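Local coordinates for adhesion G-protein coupled receptor G6 (Danio rerio, PDB 6V55) that is an adhesion G-protein coupled receptor whose calcium-binding extracellular region probably mediates cell adhesion and helps regulate myelination, at residues A[366-371]-A[424-429]; A[398-403]-A[437-442]; A[626-631]-A[635-640]; A[601-604]-A[609-612]. One frame throughout, in Å; residues are numbered along the deposited sequence.

Contact 1 of 4, residues A[366-371]-A[424-429]. With NAG (2-acetamido-2-deoxy-beta-D-glucopyranose), chain J.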
loop_
_atom_site.group_PDB
_atom_site.type_symbol
_atom_site.label_atom_id
_atom_site.label_comp_id
_atom_site.label_asym_id
_atom_site.label_seq_id
_atom_site.Cartn_x
_atom_site.Cartn_y
_atom_site.Cartn_z
ATOM N N SER A 366 24.057 -36.726 -1.114
ATOM C CA SER A 366 24.314 -35.403 -0.552
ATOM C C SER A 366 25.678 -34.838 -0.980
ATOM O O SER A 366 25.783 -33.632 -1.231
ATOM C CB SER A 366 24.142 -35.446 0.975
ATOM O OG SER A 366 25.351 -35.687 1.658
ATOM N N GLN A 367 26.692 -35.683 -1.190
ATOM C CA GLN A 367 27.971 -35.160 -1.668
ATOM C C GLN A 367 27.940 -34.853 -3.164
ATOM O O GLN A 367 28.545 -33.854 -3.587
ATOM C CB GLN A 367 29.091 -36.135 -1.299
ATOM C CG GLN A 367 30.466 -35.752 -1.729
ATOM C CD GLN A 367 31.342 -36.984 -1.951
ATOM O OE1 GLN A 367 32.445 -37.097 -1.395
ATOM N NE2 GLN A 367 30.825 -37.944 -2.718
ATOM N N TRP A 368 27.179 -35.639 -3.945
ATOM C CA TRP A 368 26.880 -35.312 -5.346
ATOM C C TRP A 368 26.090 -34.026 -5.464
ATOM O O TRP A 368 26.308 -33.248 -6.402
ATOM C CB TRP A 368 26.081 -36.441 -5.999
ATOM C CG TRP A 368 25.257 -36.048 -7.238
ATOM C CD1 TRP A 368 25.738 -35.852 -8.501
ATOM C CD2 TRP A 368 23.831 -35.840 -7.329
ATOM N NE1 TRP A 368 24.716 -35.531 -9.368
ATOM C CE2 TRP A 368 23.535 -35.530 -8.676
ATOM C CE3 TRP A 368 22.783 -35.881 -6.410
ATOM C CZ2 TRP A 368 22.236 -35.265 -9.120
ATOM C CZ3 TRP A 368 21.492 -35.621 -6.859
ATOM C CH2 TRP A 368 21.233 -35.321 -8.203
ATOM N N LEU A 369 25.155 -33.797 -4.525
ATOM C CA LEU A 369 24.379 -32.555 -4.508
ATOM C C LEU A 369 25.280 -31.355 -4.225
ATOM O O LEU A 369 25.241 -30.372 -4.966
ATOM C CB LEU A 369 23.233 -32.630 -3.482
ATOM C CG LEU A 369 21.837 -33.146 -3.898
ATOM C CD1 LEU A 369 21.053 -33.701 -2.726
ATOM C CD2 LEU A 369 20.993 -32.099 -4.613
ATOM N N ASN A 370 26.137 -31.462 -3.192
ATOM C CA ASN A 370 27.150 -30.450 -2.874
ATOM C C ASN A 370 28.109 -30.208 -4.040
ATOM O O ASN A 370 28.397 -29.052 -4.377
ATOM C CB ASN A 370 27.964 -30.900 -1.661
ATOM C CG ASN A 370 27.452 -30.358 -0.348
ATOM O OD1 ASN A 370 26.343 -29.860 -0.258
ATOM N ND2 ASN A 370 28.291 -30.460 0.691
ATOM N N GLN A 371 28.579 -31.288 -4.687
ATOM C CA GLN A 371 29.516 -31.169 -5.799
ATOM C C GLN A 371 28.897 -30.566 -7.052
ATOM O O GLN A 371 29.611 -29.896 -7.802
ATOM C CB GLN A 371 30.104 -32.528 -6.188
ATOM C CG GLN A 371 31.532 -32.808 -5.705
ATOM C CD GLN A 371 32.583 -31.870 -6.295
ATOM O OE1 GLN A 371 32.431 -31.329 -7.401
ATOM N NE2 GLN A 371 33.660 -31.666 -5.543
ATOM N N SER A 424 17.362 -28.134 -13.515
ATOM C CA SER A 424 18.106 -28.460 -14.726
ATOM C C SER A 424 19.601 -28.672 -14.491
ATOM O O SER A 424 20.230 -29.380 -15.286
ATOM C CB SER A 424 17.891 -27.383 -15.793
ATOM O OG SER A 424 18.447 -26.149 -15.386
ATOM N N MET A 425 20.203 -28.081 -13.447
ATOM C CA MET A 425 21.579 -28.479 -13.130
ATOM C C MET A 425 21.645 -29.869 -12.518
ATOM O O MET A 425 22.667 -30.555 -12.659
ATOM C CB MET A 425 22.254 -27.502 -12.188
ATOM C CG MET A 425 22.378 -26.139 -12.757
ATOM S SD MET A 425 22.285 -24.955 -11.412
ATOM C CE MET A 425 23.777 -25.331 -10.559
ATOM N N LEU A 426 20.575 -30.301 -11.843
ATOM C CA LEU A 426 20.539 -31.666 -11.343
ATOM C C LEU A 426 20.150 -32.662 -12.431
ATOM O O LEU A 426 20.753 -33.739 -12.503
ATOM C CB LEU A 426 19.591 -31.763 -10.156
ATOM C CG LEU A 426 20.051 -31.035 -8.895
ATOM C CD1 LEU A 426 19.037 -31.248 -7.820
ATOM C CD2 LEU A 426 21.423 -31.506 -8.434
ATOM N N ARG A 427 19.175 -32.322 -13.295
ATOM C CA ARG A 427 18.734 -33.226 -14.367
ATOM C C ARG A 427 19.818 -33.480 -15.408
ATOM O O ARG A 427 19.817 -34.543 -16.049
ATOM C CB ARG A 427 17.505 -32.672 -15.078
ATOM C CG ARG A 427 16.199 -32.960 -14.386
ATOM C CD ARG A 427 15.042 -32.160 -14.972
ATOM N NE ARG A 427 14.048 -31.857 -13.949
ATOM C CZ ARG A 427 13.070 -30.965 -14.102
ATOM N NH1 ARG A 427 12.969 -30.301 -15.250
ATOM N NH2 ARG A 427 12.193 -30.733 -13.119
ATOM N N SER A 428 20.749 -32.531 -15.589
ATOM C CA SER A 428 21.870 -32.692 -16.509
ATOM C C SER A 428 23.074 -33.379 -15.862
ATOM O O SER A 428 24.153 -33.412 -16.461
ATOM C CB SER A 428 22.290 -31.339 -17.081
ATOM O OG SER A 428 22.946 -30.548 -16.106
ATOM N N ALA A 429 22.922 -33.934 -14.664
ATOM C CA ALA A 429 23.914 -34.851 -14.099
ATOM C C ALA A 429 23.217 -35.990 -13.363
ATOM O O ALA A 429 23.207 -36.033 -12.125
ATOM C CB ALA A 429 24.878 -34.102 -13.169
HETATM C C1 NAG J . 28.082 -30.036 2.061
HETATM C C2 NAG J . 28.915 -30.939 3.016
HETATM C C3 NAG J . 28.844 -30.414 4.465
HETATM C C4 NAG J . 29.246 -28.942 4.536
HETATM C C5 NAG J . 28.349 -28.117 3.610
HETATM C C6 NAG J . 28.702 -26.647 3.578
HETATM C C7 NAG J . 29.299 -33.358 2.731
HETATM C C8 NAG J . 28.658 -34.714 2.688
HETATM N N2 NAG J . 28.473 -32.325 2.946
HETATM O O3 NAG J . 29.679 -31.196 5.316
HETATM O O4 NAG J . 29.145 -28.453 5.869
HETATM O O5 NAG J . 28.457 -28.608 2.260
HETATM O O6 NAG J . 29.907 -26.362 4.276
HETATM O O7 NAG J . 30.510 -33.205 2.581
#
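The indole of W368 and the isobutyl end of L426 meet obliquely: W368 CH2 lies 3.8 Å from L426 CD2. L369 closes in beside it, its CD2 touching both methyls of L426, with CD1 and CD2 each 3.9 Å away, and these two leucines cross at about a right angle. This apolar wedge is the tight part of the contact. W368 CG is anti to the backbone N (chi1 158°), which swings the long ring out from helix 361-374 to the end of helix 419-427. There, the ring edge meets the peptide oxygen of A429: W368 NE1 to A429 O is 3.2 Å, a weak hydrogen bond, long and with an N-H...O angle of only 125°. In the SEA domain both helices pack on one face of an antiparallel sheet, and strand 436-445 offers L438 to W368 and V441 to L426. A leucine in place of W368 would probably leave A429 O without its N-H mate and open a gap beside L426. Away from this interior, helix 361-374 turns Q367 and Q371 to solvent, while S424, R427 and S428 lie exposed on the other helix. N370 carries a covalently attached sugar, its ND2 1.4 Å from C1 of NAG, and its OD1 accepts a hydrogen bond from V382 N; the acetamide methyl C8 of NAG rests 3.6 Å from S366 OG.

Contact 2 of 4, residues A[398-403]-A[437-442]. Unlike the reference sequence in segment 398-403: I402 (reference Thr).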
loop_
_atom_site.group_PDB
_atom_site.type_symbol
_atom_site.label_atom_id
_atom_site.label_comp_id
_atom_site.label_asym_id
_atom_site.label_seq_id
_atom_site.Cartn_x
_atom_site.Cartn_y
_atom_site.Cartn_z
ATOM N N THR A 398 17.840 -54.049 -6.574
ATOM C CA THR A 398 17.608 -52.725 -7.152
ATOM C C THR A 398 16.390 -52.090 -6.494
ATOM O O THR A 398 15.269 -52.597 -6.631
ATOM C CB THR A 398 17.419 -52.763 -8.666
ATOM O OG1 THR A 398 18.654 -53.122 -9.296
ATOM C CG2 THR A 398 17.025 -51.356 -9.160
ATOM N N THR A 399 16.624 -50.987 -5.780
ATOM C CA THR A 399 15.566 -50.176 -5.197
ATOM C C THR A 399 15.426 -48.840 -5.911
ATOM O O THR A 399 16.410 -48.246 -6.362
ATOM C CB THR A 399 15.810 -49.863 -3.729
ATOM O OG1 THR A 399 17.134 -49.316 -3.581
ATOM C CG2 THR A 399 15.699 -51.088 -2.952
ATOM N N ARG A 400 14.181 -48.368 -5.949
ATOM C CA ARG A 400 13.835 -46.978 -6.185
ATOM C C ARG A 400 13.650 -46.323 -4.831
ATOM O O ARG A 400 12.843 -46.791 -4.022
ATOM C CB ARG A 400 12.554 -46.858 -6.996
ATOM C CG ARG A 400 12.187 -45.408 -7.262
ATOM C CD ARG A 400 10.852 -45.254 -8.011
ATOM N NE ARG A 400 10.564 -46.349 -8.942
ATOM C CZ ARG A 400 11.089 -46.472 -10.167
ATOM N NH1 ARG A 400 11.961 -45.576 -10.624
ATOM N NH2 ARG A 400 10.757 -47.509 -10.933
ATOM N N GLN A 401 14.387 -45.248 -4.584
ATOM C CA GLN A 401 14.415 -44.589 -3.285
ATOM C C GLN A 401 13.969 -43.147 -3.474
ATOM O O GLN A 401 14.373 -42.504 -4.443
ATOM C CB GLN A 401 15.823 -44.656 -2.674
ATOM C CG GLN A 401 16.360 -46.081 -2.459
ATOM C CD GLN A 401 17.752 -46.098 -1.845
ATOM O OE1 GLN A 401 18.212 -45.091 -1.312
ATOM N NE2 GLN A 401 18.429 -47.241 -1.920
ATOM N N ILE A 402 13.117 -42.646 -2.578
ATOM C CA ILE A 402 12.622 -41.279 -2.657
ATOM C C ILE A 402 13.145 -40.532 -1.442
ATOM O O ILE A 402 12.916 -40.952 -0.300
ATOM C CB ILE A 402 11.090 -41.210 -2.750
ATOM C CG1 ILE A 402 10.615 -41.997 -3.967
ATOM C CG2 ILE A 402 10.648 -39.776 -2.896
ATOM C CD1 ILE A 402 9.142 -41.882 -4.288
ATOM N N TYR A 403 13.845 -39.420 -1.699
ATOM C CA TYR A 403 14.513 -38.602 -0.698
ATOM C C TYR A 403 13.888 -37.219 -0.652
ATOM O O TYR A 403 13.456 -36.682 -1.678
ATOM C CB TYR A 403 16.010 -38.459 -1.007
ATOM C CG TYR A 403 16.815 -39.689 -0.683
ATOM C CD1 TYR A 403 17.483 -39.799 0.532
ATOM C CD2 TYR A 403 16.889 -40.745 -1.577
ATOM C CE1 TYR A 403 18.215 -40.928 0.850
ATOM C CE2 TYR A 403 17.624 -41.876 -1.279
ATOM C CZ TYR A 403 18.281 -41.962 -0.062
ATOM O OH TYR A 403 19.002 -43.092 0.251
ATOM N N THR A 437 21.265 -43.392 -9.864
ATOM C CA THR A 437 20.783 -42.691 -11.047
ATOM C C THR A 437 19.585 -41.845 -10.676
ATOM O O THR A 437 18.627 -42.371 -10.113
ATOM C CB THR A 437 20.359 -43.686 -12.122
ATOM O OG1 THR A 437 21.462 -44.521 -12.440
ATOM C CG2 THR A 437 19.887 -42.985 -13.371
ATOM N N LEU A 438 19.615 -40.558 -11.019
ATOM C CA LEU A 438 18.460 -39.696 -10.790
ATOM C C LEU A 438 17.373 -39.990 -11.830
ATOM O O LEU A 438 17.624 -39.900 -13.037
ATOM C CB LEU A 438 18.897 -38.233 -10.848
ATOM C CG LEU A 438 17.867 -37.122 -10.676
ATOM C CD1 LEU A 438 17.598 -36.922 -9.217
ATOM C CD2 LEU A 438 18.398 -35.857 -11.279
ATOM N N ASP A 439 16.172 -40.349 -11.364
ATOM C CA ASP A 439 15.021 -40.616 -12.230
ATOM C C ASP A 439 14.149 -39.392 -12.432
ATOM O O ASP A 439 13.503 -39.245 -13.481
ATOM C CB ASP A 439 14.136 -41.718 -11.640
ATOM C CG ASP A 439 14.838 -43.039 -11.564
ATOM O OD1 ASP A 439 15.647 -43.327 -12.481
ATOM O OD2 ASP A 439 14.585 -43.781 -10.588
ATOM N N SER A 440 14.113 -38.531 -11.422
ATOM C CA SER A 440 13.171 -37.436 -11.319
ATOM C C SER A 440 13.684 -36.514 -10.233
ATOM O O SER A 440 14.247 -36.979 -9.235
ATOM C CB SER A 440 11.771 -37.954 -10.977
ATOM O OG SER A 440 11.064 -37.026 -10.174
ATOM N N VAL A 441 13.508 -35.210 -10.438
ATOM C CA VAL A 441 13.708 -34.240 -9.364
ATOM C C VAL A 441 12.707 -33.115 -9.569
ATOM O O VAL A 441 12.453 -32.698 -10.703
ATOM C CB VAL A 441 15.172 -33.739 -9.303
ATOM C CG1 VAL A 441 15.666 -33.227 -10.657
ATOM C CG2 VAL A 441 15.380 -32.695 -8.210
ATOM N N THR A 442 12.046 -32.705 -8.489
ATOM C CA THR A 442 11.322 -31.442 -8.433
ATOM C C THR A 442 11.915 -30.616 -7.298
ATOM O O THR A 442 12.234 -31.167 -6.240
ATOM C CB THR A 442 9.833 -31.665 -8.195
ATOM O OG1 THR A 442 9.686 -32.233 -6.901
ATOM C CG2 THR A 442 9.237 -32.646 -9.217
#
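R400 reaches D439 across the middle strand 342-353, which separates the two strands, so that their backbones stay far apart, with CA of R400 8.9 Å from CA of D439. From CB the arginine runs out straight through CG and CD, CG anti to the backbone N (chi1 -179°), and its side chain touches L393. The chain bends at the CG–CD bond (chi3 -32°), carrying NE and the guanidinium toward strand 436-445. There the in-plane edge of the group presents NH1 to the carboxylate: R400 NH1 to D439 OD2 is 3.2 Å, a salt bridge made by one nitrogen and one oxygen. The other oxygen stays off, D439 OD1 being 4.7 Å from R400 NH1, and the guanidinium and carboxylate planes stand 58° apart, so the pair is not a two-pronged one. D439 sits with S440 in a classic beta bulge, both facing V350 of the middle strand of this SEA-domain sheet. OD2 of D439 also hydrogen-bonds T352 OG1, its stronger polar partner. At this partly solvated surface a single-contact charge pair probably adds only modest attraction, and the T352 bond is likely to help position the carboxylate.

Contact 3 of 4, residues A[626-631]-A[635-640]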
loop_
_atom_site.group_PDB
_atom_site.type_symbol
_atom_site.label_atom_id
_atom_site.label_comp_id
_atom_site.label_asym_id
_atom_site.label_seq_id
_atom_site.Cartn_x
_atom_site.Cartn_y
_atom_site.Cartn_z
ATOM N N SER A 626 -26.161 27.605 29.676
ATOM C CA SER A 626 -26.860 27.170 28.474
ATOM C C SER A 626 -25.940 26.363 27.566
ATOM O O SER A 626 -24.775 26.714 27.363
ATOM C CB SER A 626 -27.397 28.388 27.718
ATOM O OG SER A 626 -28.420 28.041 26.809
ATOM N N ALA A 627 -26.482 25.290 26.998
ATOM C CA ALA A 627 -25.783 24.467 26.023
ATOM C C ALA A 627 -26.440 24.602 24.653
ATOM O O ALA A 627 -27.669 24.560 24.535
ATOM C CB ALA A 627 -25.778 23.004 26.456
ATOM N N PHE A 628 -25.619 24.721 23.614
ATOM C CA PHE A 628 -26.114 24.998 22.272
ATOM C C PHE A 628 -25.066 24.548 21.257
ATOM O O PHE A 628 -23.898 24.345 21.604
ATOM C CB PHE A 628 -26.458 26.492 22.112
ATOM C CG PHE A 628 -25.249 27.408 22.017
ATOM C CD1 PHE A 628 -24.499 27.741 23.156
ATOM C CD2 PHE A 628 -24.881 27.961 20.793
ATOM C CE1 PHE A 628 -23.400 28.594 23.074
ATOM C CE2 PHE A 628 -23.777 28.812 20.694
ATOM C CZ PHE A 628 -23.039 29.131 21.840
ATOM N N ILE A 629 -25.506 24.379 19.998
ATOM C CA ILE A 629 -24.633 24.111 18.850
ATOM C C ILE A 629 -24.781 25.244 17.844
ATOM O O ILE A 629 -25.894 25.535 17.391
ATOM C CB ILE A 629 -24.945 22.773 18.156
ATOM C CG1 ILE A 629 -25.348 21.688 19.158
ATOM C CG2 ILE A 629 -23.746 22.345 17.348
ATOM C CD1 ILE A 629 -25.645 20.336 18.511
ATOM N N ALA A 630 -23.660 25.841 17.453
ATOM C CA ALA A 630 -23.687 27.075 16.680
ATOM C C ALA A 630 -23.848 26.796 15.179
ATOM O O ALA A 630 -24.220 25.697 14.751
ATOM C CB ALA A 630 -22.436 27.904 16.974
ATOM N N THR A 631 -23.564 27.822 14.370
ATOM C CA THR A 631 -23.844 27.811 12.936
ATOM C C THR A 631 -22.777 27.025 12.185
ATOM O O THR A 631 -21.616 27.456 12.135
ATOM C CB THR A 631 -23.896 29.247 12.415
ATOM O OG1 THR A 631 -22.591 29.834 12.522
ATOM C CG2 THR A 631 -24.891 30.086 13.201
ATOM N N ASP A 635 -20.149 20.416 17.080
ATOM C CA ASP A 635 -19.946 20.143 18.494
ATOM C C ASP A 635 -20.716 21.132 19.353
ATOM O O ASP A 635 -20.824 22.310 18.992
ATOM C CB ASP A 635 -18.460 20.209 18.859
ATOM C CG ASP A 635 -17.674 19.029 18.295
ATOM O OD1 ASP A 635 -18.277 18.187 17.599
ATOM O OD2 ASP A 635 -16.462 18.927 18.539
ATOM N N PRO A 636 -21.271 20.692 20.481
ATOM C CA PRO A 636 -22.025 21.619 21.329
ATOM C C PRO A 636 -21.106 22.487 22.180
ATOM O O PRO A 636 -20.007 22.080 22.570
ATOM C CB PRO A 636 -22.895 20.691 22.191
ATOM C CG PRO A 636 -22.185 19.389 22.195
ATOM C CD PRO A 636 -21.452 19.287 20.899
ATOM N N GLN A 637 -21.574 23.707 22.444
ATOM C CA GLN A 637 -20.842 24.729 23.183
ATOM C C GLN A 637 -21.615 25.118 24.442
ATOM O O GLN A 637 -22.757 24.708 24.646
ATOM C CB GLN A 637 -20.618 25.962 22.305
ATOM C CG GLN A 637 -19.289 26.680 22.464
ATOM C CD GLN A 637 -19.146 27.788 21.436
ATOM O OE1 GLN A 637 -19.721 27.705 20.345
ATOM N NE2 GLN A 637 -18.389 28.836 21.778
ATOM N N ILE A 638 -20.992 25.925 25.300
ATOM C CA ILE A 638 -21.599 26.339 26.558
ATOM C C ILE A 638 -21.670 27.858 26.599
ATOM O O ILE A 638 -20.641 28.537 26.493
ATOM C CB ILE A 638 -20.835 25.800 27.773
ATOM C CG1 ILE A 638 -21.014 24.298 27.869
ATOM C CG2 ILE A 638 -21.356 26.418 29.075
ATOM C CD1 ILE A 638 -20.142 23.683 28.936
ATOM N N ASP A 639 -22.886 28.384 26.750
ATOM C CA ASP A 639 -23.125 29.779 27.102
ATOM C C ASP A 639 -23.197 29.878 28.624
ATOM O O ASP A 639 -24.061 29.251 29.248
ATOM C CB ASP A 639 -24.431 30.250 26.460
ATOM C CG ASP A 639 -24.545 31.766 26.345
ATOM O OD1 ASP A 639 -24.101 32.516 27.252
ATOM O OD2 ASP A 639 -25.132 32.210 25.332
ATOM N N PHE A 640 -22.316 30.681 29.220
ATOM C CA PHE A 640 -22.255 30.775 30.675
ATOM C C PHE A 640 -23.101 31.899 31.258
ATOM O O PHE A 640 -23.313 31.929 32.474
ATOM C CB PHE A 640 -20.810 30.978 31.131
ATOM C CG PHE A 640 -19.968 29.731 31.076
ATOM C CD1 PHE A 640 -19.109 29.509 30.002
ATOM C CD2 PHE A 640 -20.023 28.789 32.105
ATOM C CE1 PHE A 640 -18.333 28.381 29.949
ATOM C CE2 PHE A 640 -19.234 27.644 32.063
ATOM C CZ PHE A 640 -18.395 27.441 30.984
HETATM O O HOH W 1 -20.797 25.729 18.899
#
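S626 pairs with D639 at the open end of an antiparallel hairpin, where S626 N donates to D639 O and D639 N to S626 O in a hydrogen-bonded pair. Their CB atoms lie 3.7 Å apart, and the hydroxyl of S626 turns to the backbone N of A644. A627 faces I638 in a non-hydrogen-bonded pair; its CA comes 3.3 Å from Q637 O in a CA-H...O contact. F628 then forms the next hydrogen-bonded pair with Q637: Q637 N to F628 O is 2.6 Å, nearly straight at 178°. With CG set between the backbone N and the carbonyl carbon (chi1 73°), the ring lies alongside the Q637 chain, and Q637 CB sits 4.2 Å from the ring centroid, over one face, as a CH-pi contact. The ring edge meets D639 N, 3.7 Å from F628 CE1. A serine in place of F628 would probably leave Q637 CB without its aromatic face and the Q637 chain freer to turn. I629 lays CG1 beside P636 CB at 4.0 Å. At A630, which is poorly ordered, a water accepts from the backbone N and donates to Q637 OE1, 2.7 Å away. Strand 637-639 forms an outer edge of its sheet; strand 623-628 pairs on its other flank with strand 649-653, and A627 and I638 face F674 of strand 671-677, in the opposing sheet of what is consistent with the GAIN-domain sandwich.

Contact 4 of 4, residues A[601-604]-A[609-612]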
loop_
_atom_site.group_PDB
_atom_site.type_symbol
_atom_site.label_atom_id
_atom_site.label_comp_id
_atom_site.label_asym_id
_atom_site.label_seq_id
_atom_site.Cartn_x
_atom_site.Cartn_y
_atom_site.Cartn_z
ATOM N N LEU A 601 -13.601 27.994 31.431
ATOM C CA LEU A 601 -12.926 27.065 30.525
ATOM C C LEU A 601 -13.933 26.046 30.018
ATOM O O LEU A 601 -14.647 25.436 30.809
ATOM C CB LEU A 601 -11.761 26.347 31.218
ATOM C CG LEU A 601 -11.117 25.221 30.390
ATOM C CD1 LEU A 601 -10.510 25.752 29.093
ATOM C CD2 LEU A 601 -10.077 24.429 31.137
ATOM N N THR A 602 -13.981 25.843 28.714
ATOM C CA THR A 602 -14.896 24.891 28.105
ATOM C C THR A 602 -14.102 23.828 27.353
ATOM O O THR A 602 -13.150 24.151 26.635
ATOM C CB THR A 602 -15.842 25.627 27.173
ATOM O OG1 THR A 602 -16.357 26.796 27.834
ATOM C CG2 THR A 602 -16.970 24.775 26.802
ATOM N N ILE A 603 -14.459 22.555 27.539
ATOM C CA ILE A 603 -13.811 21.452 26.832
ATOM C C ILE A 603 -14.860 20.718 26.012
ATOM O O ILE A 603 -15.771 20.104 26.572
ATOM C CB ILE A 603 -13.102 20.480 27.778
ATOM C CG1 ILE A 603 -11.950 21.170 28.486
ATOM C CG2 ILE A 603 -12.541 19.366 26.976
ATOM C CD1 ILE A 603 -12.224 21.306 29.884
ATOM N N SER A 604 -14.728 20.769 24.697
ATOM C CA SER A 604 -15.744 20.231 23.813
ATOM C C SER A 604 -15.289 18.942 23.145
ATOM O O SER A 604 -14.092 18.650 23.025
ATOM C CB SER A 604 -16.120 21.245 22.728
ATOM O OG SER A 604 -17.359 20.910 22.124
ATOM N N VAL A 609 -19.677 18.082 26.051
ATOM C CA VAL A 609 -19.005 19.337 26.362
ATOM C C VAL A 609 -19.090 19.556 27.865
ATOM O O VAL A 609 -20.145 19.322 28.471
ATOM C CB VAL A 609 -19.590 20.513 25.555
ATOM C CG1 VAL A 609 -21.114 20.594 25.638
ATOM C CG2 VAL A 609 -18.947 21.798 25.943
ATOM N N VAL A 610 -17.946 19.864 28.493
ATOM C CA VAL A 610 -17.926 20.156 29.924
ATOM C C VAL A 610 -17.314 21.535 30.100
ATOM O O VAL A 610 -16.489 21.985 29.297
ATOM C CB VAL A 610 -17.187 19.098 30.799
ATOM C CG1 VAL A 610 -17.733 17.679 30.554
ATOM C CG2 VAL A 610 -15.666 19.134 30.652
ATOM N N GLY A 611 -17.769 22.230 31.126
ATOM C CA GLY A 611 -17.338 23.601 31.339
ATOM C C GLY A 611 -17.247 23.904 32.811
ATOM O O GLY A 611 -17.999 23.363 33.627
ATOM N N VAL A 612 -16.292 24.751 33.155
ATOM C CA VAL A 612 -16.166 25.289 34.497
ATOM C C VAL A 612 -16.140 26.794 34.341
ATOM O O VAL A 612 -15.679 27.309 33.317
ATOM C CB VAL A 612 -14.902 24.791 35.216
ATOM C CG1 VAL A 612 -15.131 23.410 35.749
ATOM C CG2 VAL A 612 -13.738 24.758 34.252
#
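L601 and V612 form the first hydrogen-bonded pair of this antiparallel hairpin, with L601 N to V612 O and V612 N to L601 O both 2.9 Å. Two residues on, I603 and V610 repeat the pattern: I603 N to V610 O is 2.7 Å and almost perfectly straight at 179°, and V610 N returns a bond to I603 O. Between them T602 faces G611 in a non-hydrogen-bonded pair, where the glycine adds no side chain. On one side of the ribbon L601, I603, V610 and V612 stand together. V612 CG2 touches L601 CB at 4.0 Å, and V610 CG2 lies 4.1 Å from I603 CB. With V610 CG1 beside the backbone N (chi1 -54°), CG2 falls between the backbone N and the carbonyl carbon, facing I603. On the other side the methyls of T602 and V609 meet, CG2 to CG2, at 3.7 Å. The next shell fixes both sides. A555, S559 and V562 of helix 555-568 lie against L601, I603 and V610, while I638 and F640 cover T602, and F676 and I638 pack on V609. Strand 608-614 is held further by backbone bonds from V609 to F676 and from G611 to F674 of strand 671-677. At the turn end, S604 OG bonds to P636 O of segment 635-640. Strand 600-603 is the outer edge of its sheet; the N and O of L601, I603, V610 and V612 are paired across the hairpin, leaving its apolar branches to pack against the helix on one side and the second sheet on the other, consistent with a GAIN-domain sandwich.

Overall arrangement
The four contacts fall into two distant pairs. Contacts 1 and 2 share the SEA domain, their centres 13 Å apart, and interleave along the chain: strand 399-410 leads on to helix 419-427, and R427 reaches V441 O, tying helix end to sheet. Contacts 3 and 4 come later in the chain, contact 4 closing before contact 3 opens, with centres 10 Å apart; they are two hairpins in facing sheets that meet through P636 and S604. About 80 Å separates the centres of the two pairs, on opposite sides of the chain's centre, consistent with separate compact modules of this extended extracellular region joined in series.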